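Rhamnose ABC transporter, rhamnose-binding protein (Actinomyces odontolyticus ATCC 17982, PDB 5BQ3) probably binds a carbohydrate, likely rhamnose, as the solute-binding component of a sugar ABC transporter. Local coordinates at residues G153-L158 / L216-S221. Numbering follows the deposited sequence.
Sequences GKVAIL and LNAIVS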
ATOM      1  N   GLY A 153      -4.234 -21.535 -18.054  1.00 39.13           N
ATOM      2  CA  GLY A 153      -3.238 -22.354 -17.371  1.00 37.72           C
ATOM      3  C   GLY A 153      -3.539 -22.594 -15.905  1.00 39.48           C
ATOM      4  O   GLY A 153      -4.433 -21.960 -15.338  1.00 38.60           O
ATOM      5  N   LYS A 154      -2.779 -23.515 -15.283  1.00 35.32           N
ATOM      6  CA  LYS A 154      -2.911 -23.885 -13.871  1.00 34.04           C
ATOM      7  C   LYS A 154      -2.094 -22.917 -13.012  1.00 38.25           C
ATOM      8  O   LYS A 154      -0.881 -22.798 -13.192  1.00 38.69           O
ATOM      9  CB  LYS A 154      -2.489 -25.344 -13.642  1.00 35.89           C
ATOM     10  CG  LYS A 154      -3.427 -26.351 -14.294  1.00 42.02           C
ATOM     11  CD  LYS A 154      -3.111 -27.779 -13.907  1.00 47.25           C
ATOM     12  CE  LYS A 154      -4.160 -28.722 -14.430  1.00 57.82           C
ATOM     13  NZ  LYS A 154      -3.940 -30.113 -13.957  1.00 70.62           N
ATOM     14  N   VAL A 155      -2.775 -22.199 -12.104  1.00 33.83           N
ATOM     15  CA  VAL A 155      -2.181 -21.171 -11.240  1.00 32.31           C
ATOM     16  C   VAL A 155      -2.362 -21.541  -9.750  1.00 35.16           C
ATOM     17  O   VAL A 155      -3.396 -22.086  -9.374  1.00 35.15           O
ATOM     18  CB  VAL A 155      -2.803 -19.780 -11.575  1.00 35.68           C
ATOM     19  CG1 VAL A 155      -2.225 -18.668 -10.708  1.00 34.34           C
ATOM     20  CG2 VAL A 155      -2.633 -19.440 -13.051  1.00 36.25           C
ATOM     21  N   ALA A 156      -1.348 -21.244  -8.916  1.00 30.82           N
ATOM     22  CA  ALA A 156      -1.362 -21.487  -7.471  1.00 30.20           C
ATOM     23  C   ALA A 156      -1.159 -20.177  -6.706  1.00 33.38           C
ATOM     24  O   ALA A 156      -0.401 -19.322  -7.154  1.00 32.93           O
ATOM     25  CB  ALA A 156      -0.282 -22.486  -7.095  1.00 31.20           C
ATOM     26  N   ILE A 157      -1.840 -20.016  -5.559  1.00 29.75           N
ATOM     27  CA  ILE A 157      -1.725 -18.805  -4.741  1.00 28.72           C
ATOM     28  C   ILE A 157      -0.912 -19.111  -3.470  1.00 32.92           C
ATOM     29  O   ILE A 157      -1.243 -20.038  -2.733  1.00 32.85           O
ATOM     30  CB  ILE A 157      -3.121 -18.181  -4.417  1.00 31.40           C
ATOM     31  CG1 ILE A 157      -3.880 -17.795  -5.718  1.00 31.80           C
ATOM     32  CG2 ILE A 157      -2.989 -16.963  -3.476  1.00 30.76           C
ATOM     33  CD1 ILE A 157      -5.386 -17.606  -5.575  1.00 38.28           C
ATOM     34  N   LEU A 158       0.164 -18.330  -3.241  1.00 29.73           N
ATOM     35  CA  LEU A 158       1.019 -18.405  -2.058  1.00 29.82           C
ATOM     36  C   LEU A 158       0.810 -17.111  -1.273  1.00 35.51           C
ATOM     37  O   LEU A 158       1.457 -16.094  -1.543  1.00 35.45           O
ATOM     38  CB  LEU A 158       2.502 -18.635  -2.429  1.00 29.98           C
ATOM     39  CG  LEU A 158       3.419 -19.107  -1.283  1.00 34.32           C
ATOM     40  CD1 LEU A 158       4.339 -20.197  -1.740  1.00 34.95           C
ATOM     41  CD2 LEU A 158       4.231 -17.965  -0.713  1.00 36.26           C
ATOM     42  N   LEU A 216       2.293 -26.918 -13.030  1.00 39.58           N
ATOM     43  CA  LEU A 216       1.992 -25.526 -12.703  1.00 38.14           C
ATOM     44  C   LEU A 216       2.513 -24.559 -13.764  1.00 41.47           C
ATOM     45  O   LEU A 216       3.649 -24.698 -14.222  1.00 42.49           O
ATOM     46  CB  LEU A 216       2.619 -25.194 -11.341  1.00 37.49           C
ATOM     47  CG  LEU A 216       1.891 -24.204 -10.443  1.00 41.13           C
ATOM     48  CD1 LEU A 216       0.500 -24.691 -10.098  1.00 41.03           C
ATOM     49  CD2 LEU A 216       2.657 -24.004  -9.156  1.00 43.16           C
ATOM     50  N   ASN A 217       1.680 -23.576 -14.144  1.00 36.16           N
ATOM     51  CA  ASN A 217       2.020 -22.552 -15.130  1.00 35.89           C
ATOM     52  C   ASN A 217       2.549 -21.281 -14.460  1.00 38.30           C
ATOM     53  O   ASN A 217       3.466 -20.657 -14.998  1.00 38.92           O
ATOM     54  CB  ASN A 217       0.811 -22.215 -16.009  1.00 36.36           C
ATOM     55  CG  ASN A 217       0.449 -23.293 -16.999  1.00 55.46           C
ATOM     56  OD1 ASN A 217      -0.291 -24.232 -16.699  1.00 49.93           O
ATOM     57  ND2 ASN A 217       0.944 -23.166 -18.215  1.00 48.86           N
ATOM     58  N   ALA A 218       1.961 -20.886 -13.305  1.00 32.90           N
ATOM     59  CA  ALA A 218       2.345 -19.677 -12.567  1.00 31.49           C
ATOM     60  C   ALA A 218       1.979 -19.726 -11.080  1.00 33.23           C
ATOM     61  O   ALA A 218       1.160 -20.543 -10.659  1.00 32.05           O
ATOM     62  CB  ALA A 218       1.695 -18.450 -13.196  1.00 32.13           C
ATOM     63  N   ILE A 219       2.593 -18.817 -10.293  1.00 29.16           N
ATOM     64  CA  ILE A 219       2.351 -18.634  -8.861  1.00 28.31           C
ATOM     65  C   ILE A 219       2.051 -17.148  -8.606  1.00 32.00           C
ATOM     66  O   ILE A 219       2.809 -16.287  -9.049  1.00 31.37           O
ATOM     67  CB  ILE A 219       3.524 -19.154  -7.957  1.00 31.55           C
ATOM     68  CG1 ILE A 219       3.829 -20.645  -8.210  1.00 32.74           C
ATOM     69  CG2 ILE A 219       3.233 -18.915  -6.465  1.00 31.48           C
ATOM     70  CD1 ILE A 219       5.217 -21.128  -7.790  1.00 42.26           C
ATOM     71  N   VAL A 220       0.937 -16.861  -7.909  1.00 29.19           N
ATOM     72  CA  VAL A 220       0.540 -15.509  -7.493  1.00 28.69           C
ATOM     73  C   VAL A 220       0.867 -15.389  -6.017  1.00 32.03           C
ATOM     74  O   VAL A 220       0.374 -16.193  -5.222  1.00 31.59           O
ATOM     75  CB  VAL A 220      -0.947 -15.158  -7.767  1.00 32.89           C
ATOM     76  CG1 VAL A 220      -1.216 -13.673  -7.537  1.00 32.36           C
ATOM     77  CG2 VAL A 220      -1.362 -15.559  -9.166  1.00 33.51           C
ATOM     78  N   SER A 221       1.705 -14.410  -5.645  1.00 28.82           N
ATOM     79  CA  SER A 221       2.063 -14.225  -4.244  1.00 28.38           C
ATOM     80  C   SER A 221       1.693 -12.809  -3.783  1.00 32.65           C
ATOM     81  O   SER A 221       2.474 -11.875  -3.967  1.00 31.74           O
ATOM     82  CB  SER A 221       3.533 -14.539  -4.004  1.00 32.08           C
ATOM     83  OG  SER A 221       3.706 -15.034  -2.687  1.00 42.11           O
TER
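Asn217 meets Lys154 twice, by side chain and by backbone. Its CB lies 3.3 Å from Lys154 O; with CG turned beside Asn217's own backbone N (chi1 -72°), the amide is carried along to Gly153 CA and Lys154 N. At the tip, OD1 accepts a hydrogen bond from Lys154 N at 3.0 Å; the donor sits 41° above the amide carbonyl plane, so no lone pair is aimed at it. Lys154 O in turn receives Asn217 N at 2.8 Å, in the carbonyl plane, and a weak second bond from Ala218 N.

Beyond this point the ladder is regular: Ala156 N to Ala218 O at 3.1 Å, Val220 N to Ala156 O at 2.9 Å, then Leu158 N to Val220 O. Ser221 OG closes the far end, donating to Leu158 O at 2.7 Å.

On one face, Val155 CG1 meets Val220 CG2 at 3.6 Å, the side chains crossing obliquely under helix 134-149. On the other, Ala156 CB rests against both methyls of Leu216, and helix 199-212 covers Ala156 and Ile219.

The axes of segments 153-158 and 218-221 approach to 4.7 Å and diverge by 27°; the two are adjacent inner strands of a four-stranded parallel sheet flanked by helices, the alpha/beta architecture characteristic of one lobe of a two-lobed periplasmic binding protein.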